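Local coordinates for protein SusD homolog (Bacteroides thetaiotaomicron VPI-5482, PDB 3FDH) that probably binds glycans at the outer membrane as a SusD/RagB-family lipoprotein, capturing sugars for uptake by the cell, at residues Gln58-Glu63 and Pro310-Ser315; Tyr48-Val53 and Ile449-Pro454. All coordinates share one frame; numbering follows the deposited sequence. Where two conformers were deposited one is given.

Interaction 1 (Gln58-Glu63 and Pro310-Ser315); sequences QLYYAE and PDQSTS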
loop_
_atom_site.group_PDB
_atom_site.type_symbol
_atom_site.label_atom_id
_atom_site.label_comp_id
_atom_site.label_asym_id
_atom_site.label_seq_id
_atom_site.Cartn_x
_atom_site.Cartn_y
_atom_site.Cartn_z
ATOM N N GLN A 58 -16.363 9.515 -9.329
ATOM C CA GLN A 58 -15.152 10.166 -8.826
ATOM C C GLN A 58 -13.841 9.603 -9.355
ATOM O O GLN A 58 -12.949 10.364 -9.744
ATOM C CB GLN A 58 -15.111 10.219 -7.300
ATOM C CG GLN A 58 -16.076 11.252 -6.771
ATOM C CD GLN A 58 -16.044 11.391 -5.242
ATOM O OE1 GLN A 58 -16.998 10.957 -4.570
ATOM N NE2 GLN A 58 -14.940 11.971 -4.678
ATOM N N LEU A 59 -13.722 8.295 -9.359
ATOM C CA LEU A 59 -12.482 7.643 -9.813
ATOM C C LEU A 59 -12.273 7.874 -11.325
ATOM O O LEU A 59 -11.140 7.857 -11.812
ATOM C CB LEU A 59 -12.451 6.157 -9.435
ATOM C CG LEU A 59 -11.066 5.516 -9.356
ATOM C CD1 LEU A 59 -10.191 6.223 -8.310
ATOM C CD2 LEU A 59 -11.208 4.040 -9.042
ATOM N N TYR A 60 -13.364 8.116 -12.033
ATOM C CA TYR A 60 -13.278 8.405 -13.482
ATOM C C TYR A 60 -12.587 9.747 -13.646
ATOM O O TYR A 60 -11.651 9.892 -14.459
ATOM C CB TYR A 60 -14.644 8.424 -14.177
ATOM C CG TYR A 60 -14.567 9.080 -15.540
ATOM C CD1 TYR A 60 -14.108 8.383 -16.643
ATOM C CD2 TYR A 60 -14.888 10.410 -15.703
ATOM C CE1 TYR A 60 -13.998 8.989 -17.890
ATOM C CE2 TYR A 60 -14.789 11.029 -16.944
ATOM C CZ TYR A 60 -14.309 10.314 -18.019
ATOM O OH TYR A 60 -14.192 10.912 -19.235
ATOM N N TYR A 61 -13.009 10.687 -12.812
ATOM C CA TYR A 61 -12.477 12.085 -12.845
ATOM C C TYR A 61 -11.022 12.150 -12.365
ATOM O O TYR A 61 -10.215 12.997 -12.785
ATOM C CB TYR A 61 -13.415 13.091 -12.159
ATOM C CG TYR A 61 -14.696 13.209 -12.994
ATOM C CD1 TYR A 61 -14.662 13.798 -14.252
ATOM C CD2 TYR A 61 -15.880 12.649 -12.569
ATOM C CE1 TYR A 61 -15.802 13.856 -15.064
ATOM C CE2 TYR A 61 -17.024 12.691 -13.365
ATOM C CZ TYR A 61 -16.978 13.284 -14.615
ATOM O OH TYR A 61 -18.128 13.325 -15.382
ATOM N N ALA A 62 -10.683 11.201 -11.524
ATOM C CA ALA A 62 -9.290 11.046 -11.059
ATOM C C ALA A 62 -8.472 10.496 -12.232
ATOM O O ALA A 62 -7.376 10.951 -12.541
ATOM C CB ALA A 62 -9.189 10.109 -9.827
ATOM N N GLU A 63 -9.035 9.508 -12.912
ATOM C CA GLU A 63 -8.361 8.888 -14.030
ATOM C C GLU A 63 -8.004 9.862 -15.163
ATOM O O GLU A 63 -6.922 9.800 -15.753
ATOM C CB GLU A 63 -9.250 7.753 -14.572
ATOM C CG GLU A 63 -8.568 6.873 -15.666
ATOM C CD GLU A 63 -7.378 6.060 -15.150
ATOM O OE1 GLU A 63 -7.455 5.497 -14.021
ATOM O OE2 GLU A 63 -6.395 5.927 -15.921
ATOM N N PRO A 310 -10.663 6.263 -20.522
ATOM C CA PRO A 310 -11.848 5.453 -20.781
ATOM C C PRO A 310 -13.122 6.244 -20.985
ATOM O O PRO A 310 -13.237 7.414 -20.635
ATOM C CB PRO A 310 -12.042 4.703 -19.464
ATOM C CG PRO A 310 -11.615 5.710 -18.455
ATOM C CD PRO A 310 -10.407 6.405 -19.092
ATOM N N ASP A 311 -14.081 5.572 -21.564
ATOM C CA ASP A 311 -15.455 6.065 -21.588
ATOM C C ASP A 311 -15.975 5.789 -20.175
ATOM O O ASP A 311 -15.597 4.794 -19.548
ATOM C CB ASP A 311 -16.301 5.296 -22.596
ATOM C CG ASP A 311 -15.923 5.597 -24.029
ATOM O OD1 ASP A 311 -15.407 6.713 -24.298
ATOM O OD2 ASP A 311 -16.202 4.725 -24.881
ATOM N N GLN A 312 -16.818 6.673 -19.663
ATOM C CA GLN A 312 -17.324 6.521 -18.311
ATOM C C GLN A 312 -18.467 5.499 -18.295
ATOM O O GLN A 312 -19.496 5.655 -18.970
ATOM C CB GLN A 312 -17.738 7.882 -17.780
ATOM C CG GLN A 312 -17.977 7.849 -16.305
ATOM C CD GLN A 312 -18.360 9.193 -15.760
ATOM O OE1 GLN A 312 -18.564 9.337 -14.547
ATOM N NE2 GLN A 312 -18.478 10.192 -16.643
ATOM N N SER A 313 -18.269 4.417 -17.560
ATOM C CA SER A 313 -19.214 3.321 -17.555
ATOM C C SER A 313 -18.820 2.273 -16.520
ATOM O O SER A 313 -17.633 2.000 -16.317
ATOM C CB SER A 313 -19.198 2.669 -18.941
ATOM O OG SER A 313 -19.990 1.485 -19.008
ATOM N N THR A 314 -19.822 1.669 -15.896
ATOM C CA THR A 314 -19.566 0.664 -14.880
ATOM C C THR A 314 -19.784 -0.720 -15.457
ATOM O O THR A 314 -19.636 -1.724 -14.769
ATOM C CB THR A 314 -20.459 0.824 -13.630
ATOM O OG1 THR A 314 -21.837 0.772 -14.020
ATOM C CG2 THR A 314 -20.158 2.153 -12.901
ATOM N N SER A 315 -20.124 -0.754 -16.736
ATOM C CA SER A 315 -20.421 -2.013 -17.410
ATOM C C SER A 315 -19.589 -2.345 -18.649
ATOM O O SER A 315 -19.468 -3.504 -19.024
ATOM C CB SER A 315 -21.900 -2.052 -17.810
ATOM O OG SER A 315 -22.269 -0.965 -18.632
HETATM O O HOH W 1 -12.149 9.700 -21.286
#
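Tyr-60 and Gln-312 each send CG anti to the backbone N (chi1 165° and -167°), which brings the extended glutamine chain across one face of the tyrosine ring. Gln-312 CB sits nearly over the middle of that ring, a CH-pi contact of 3.9 Å to the ring centroid. Further out the carboxamide continues the stack: its plane is only 6° from that of the ring, and Gln-312 CD lies 3.7 Å from Tyr-60 CD2. The amide end then meets Tyr-61, whose ring stands perpendicular to the amide; Gln-312 NE2 gives Tyr-61 OH a weak hydrogen bond of 3.4 Å. The stronger hold on the amide is on its oxygen, which accepts from the backbone N of Asn-57, the first residue of helix 57-63, and this probably helps to set how the carboxamide is turned. The Tyr-60 ring is also met at its edge, where Pro-310 O lies near its plane, 3.3 Å from CE1. One water links the same carbonyl to the phenol, donating to Pro-310 O at 2.6 Å and hydrogen-bonded to Tyr-60 OH. Pro-310 packs its ring CG against Tyr-60 CD1 and its CD against Glu-63 CG, 3.9 Å away. The carboxylate of Glu-63 is held by Ser-47 OG, Gly-54 N and Gly-308 N. The contact thus lays the loop between strands 292-293 and 319-320 against helix 57-63, with Pro-310 and Glu-63 both touching Val-53 of strand 52-54 and helix 40-48 packed on Leu-59 and Ala-62.

Interaction 2 (Tyr48-Val53 and Ile449-Pro454); sequences YIEYEV and ITLTNP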
loop_
_atom_site.group_PDB
_atom_site.type_symbol
_atom_site.label_atom_id
_atom_site.label_comp_id
_atom_site.label_asym_id
_atom_site.label_seq_id
_atom_site.Cartn_x
_atom_site.Cartn_y
_atom_site.Cartn_z
ATOM N N TYR A 48 -3.592 6.029 -10.084
ATOM C CA TYR A 48 -2.438 6.866 -10.401
ATOM C C TYR A 48 -1.253 6.085 -10.986
ATOM O O TYR A 48 -0.605 6.567 -11.924
ATOM C CB TYR A 48 -2.019 7.733 -9.227
ATOM C CG TYR A 48 -3.064 8.651 -8.676
ATOM C CD1 TYR A 48 -4.087 9.139 -9.471
ATOM C CD2 TYR A 48 -2.947 9.154 -7.387
ATOM C CE1 TYR A 48 -4.989 10.043 -8.970
ATOM C CE2 TYR A 48 -3.855 10.043 -6.881
ATOM C CZ TYR A 48 -4.866 10.514 -7.690
ATOM O OH TYR A 48 -5.782 11.455 -7.216
ATOM N N ILE A 49 -0.972 4.897 -10.455
ATOM C CA ILE A 49 0.153 4.057 -10.926
ATOM C C ILE A 49 -0.285 2.878 -11.778
ATOM O O ILE A 49 0.424 1.904 -12.005
ATOM C CB ILE A 49 1.193 3.705 -9.832
ATOM C CG1 ILE A 49 0.560 3.192 -8.553
ATOM C CG2 ILE A 49 1.972 5.001 -9.518
ATOM C CD1 ILE A 49 -0.157 1.919 -8.677
ATOM N N GLU A 50 -1.529 3.012 -12.218
ATOM C CA GLU A 50 -2.080 2.185 -13.285
ATOM C C GLU A 50 -2.207 0.699 -13.070
ATOM O O GLU A 50 -2.095 -0.105 -14.005
ATOM C CB GLU A 50 -1.380 2.520 -14.610
ATOM C CG GLU A 50 -1.536 4.005 -15.019
ATOM C CD GLU A 50 -0.945 4.358 -16.362
ATOM O OE1 GLU A 50 -0.493 3.475 -17.108
ATOM O OE2 GLU A 50 -0.904 5.567 -16.663
ATOM N N TYR A 51 -2.506 0.349 -11.830
ATOM C CA TYR A 51 -2.879 -1.053 -11.488
ATOM C C TYR A 51 -4.320 -1.339 -11.953
ATOM O O TYR A 51 -4.740 -2.490 -12.246
ATOM C CB TYR A 51 -2.860 -1.227 -9.992
ATOM C CG TYR A 51 -1.519 -1.533 -9.379
ATOM C CD1 TYR A 51 -0.480 -2.105 -10.143
ATOM C CD2 TYR A 51 -1.304 -1.337 -8.007
ATOM C CE1 TYR A 51 0.742 -2.446 -9.552
ATOM C CE2 TYR A 51 -0.105 -1.667 -7.416
ATOM C CZ TYR A 51 0.904 -2.251 -8.160
ATOM O OH TYR A 51 2.097 -2.561 -7.531
ATOM N N GLU A 52 -5.069 -0.245 -11.971
ATOM C CA GLU A 52 -6.476 -0.187 -12.363
ATOM C C GLU A 52 -6.777 1.093 -13.042
ATOM O O GLU A 52 -6.029 2.073 -12.908
ATOM C CB GLU A 52 -7.428 -0.355 -11.150
ATOM C CG GLU A 52 -7.193 -1.598 -10.271
ATOM C CD GLU A 52 -7.469 -2.946 -10.890
ATOM O OE1 GLU A 52 -8.155 -3.023 -11.935
ATOM O OE2 GLU A 52 -7.039 -3.962 -10.273
ATOM N N VAL A 53 -7.927 1.087 -13.704
ATOM C CA VAL A 53 -8.438 2.277 -14.386
ATOM C C VAL A 53 -9.727 2.723 -13.743
ATOM O O VAL A 53 -10.645 1.944 -13.507
ATOM C CB VAL A 53 -8.647 2.033 -15.909
ATOM C CG1 VAL A 53 -9.097 3.306 -16.610
ATOM C CG2 VAL A 53 -7.351 1.523 -16.549
ATOM N N ILE A 449 9.284 2.125 -14.194
ATOM C CA ILE A 449 7.860 1.767 -14.300
ATOM C C ILE A 449 7.200 2.700 -15.291
ATOM O O ILE A 449 7.099 3.882 -15.068
ATOM C CB ILE A 449 7.104 1.851 -12.938
ATOM C CG1 ILE A 449 7.796 1.031 -11.847
ATOM C CG2 ILE A 449 5.605 1.480 -13.097
ATOM C CD1 ILE A 449 8.050 -0.345 -12.215
ATOM N N THR A 450 6.764 2.150 -16.407
ATOM C CA THR A 450 6.101 2.956 -17.436
ATOM C C THR A 450 4.622 3.154 -17.161
ATOM O O THR A 450 3.883 2.203 -16.909
ATOM C CB THR A 450 6.202 2.273 -18.819
ATOM O OG1 THR A 450 7.581 2.152 -19.179
ATOM C CG2 THR A 450 5.498 3.102 -19.897
ATOM N N LEU A 451 4.206 4.403 -17.241
ATOM C CA LEU A 451 2.786 4.792 -17.128
ATOM C C LEU A 451 2.366 5.367 -18.447
ATOM O O LEU A 451 3.126 6.096 -19.058
ATOM C CB LEU A 451 2.581 5.829 -16.019
ATOM C CG LEU A 451 3.004 5.311 -14.637
ATOM C CD1 LEU A 451 2.657 6.408 -13.625
ATOM C CD2 LEU A 451 2.325 4.001 -14.337
ATOM N N THR A 452 1.156 5.072 -18.893
ATOM C CA THR A 452 0.707 5.534 -20.216
ATOM C C THR A 452 -0.359 6.632 -20.226
ATOM O O THR A 452 -0.679 7.176 -21.264
ATOM C CB THR A 452 0.267 4.337 -21.076
ATOM O OG1 THR A 452 -0.922 3.747 -20.554
ATOM C CG2 THR A 452 1.372 3.301 -21.101
ATOM N N ASN A 453 -0.892 6.990 -19.059
ATOM C CA ASN A 453 -1.915 8.044 -19.002
ATOM C C ASN A 453 -1.415 9.332 -19.696
ATOM O O ASN A 453 -0.448 9.925 -19.248
ATOM C CB ASN A 453 -2.276 8.315 -17.527
ATOM C CG ASN A 453 -3.508 9.162 -17.367
ATOM O OD1 ASN A 453 -3.740 10.109 -18.128
ATOM N ND2 ASN A 453 -4.269 8.884 -16.296
ATOM N N PRO A 454 -2.106 9.820 -20.746
ATOM C CA PRO A 454 -1.555 10.987 -21.437
ATOM C C PRO A 454 -1.624 12.238 -20.641
ATOM O O PRO A 454 -0.959 13.224 -20.956
ATOM C CB PRO A 454 -2.477 11.141 -22.648
ATOM C CG PRO A 454 -3.183 9.849 -22.771
ATOM C CD PRO A 454 -3.314 9.318 -21.413
#
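Glu-50 OE2 takes the shortest bond here, 2.8 Å from Asn-453 N, and a second, weak one from Thr-452 N. The other carboxylate oxygen, OE1, accepts from Thr-452 N at 2.9 Å in a nearly straight bond (174°) and also from Ser-266 OG. Both main bonds arrive on the syn side, no more than 20° out of the carboxylate plane. One carboxylate thus accepts from two successive backbone amides of the loop, each main bond on a different oxygen. The acid reaches them because its chain is extended beyond CG (chi2 -176°). Along the way Glu-50 CG passes 3.9 Å from Leu-451 CD2. That leucine packs against the end of helix 40-48, its CD1 lying 3.7 Å from Tyr-48 O and its CD2 equally close to Ile-49 O, while Phe-438 of helix 431-443 touches both Ile-49 and Leu-451. Glu-50 itself has positive phi and is the C-prime residue of the Schellman motif that ends helix 40-48. Asn-453 precedes helix 456-459, and its OD1 accepts from Asn-455 N. Replacing Glu-50 with a leucine would probably leave the amides of Thr-452 and Asn-453 without their acceptor and the loop free to shift. Neutral N-H groups and a hydroxyl share the load on this buried carboxylate; such donors would be expected to favour its ionised form, and the carboxylate, probably charged, is then the polar link between the end of helix 40-48 and the loop at 449-454.

How the interactions relate
From the N terminus the chain runs through helix 40-48, turns at the first segment of interaction 2, forms strand 52-54 and enters helix 57-63, the first segment of interaction 1. Some 250 residues later the loop at 310-315 returns to that helix and closes interaction 1. The larger loop closes only when the chain, past helix 431-443, reaches 449-454; interaction 1 therefore lies wholly within the span of interaction 2, and the two do not cross. Their centres are 14 Å apart and they meet directly: Asn-453 ND2 probably hydrogen-bonds Glu-63 O (2.9 Å). Together they tie two distant loops to one N-terminal helix-strand-helix unit.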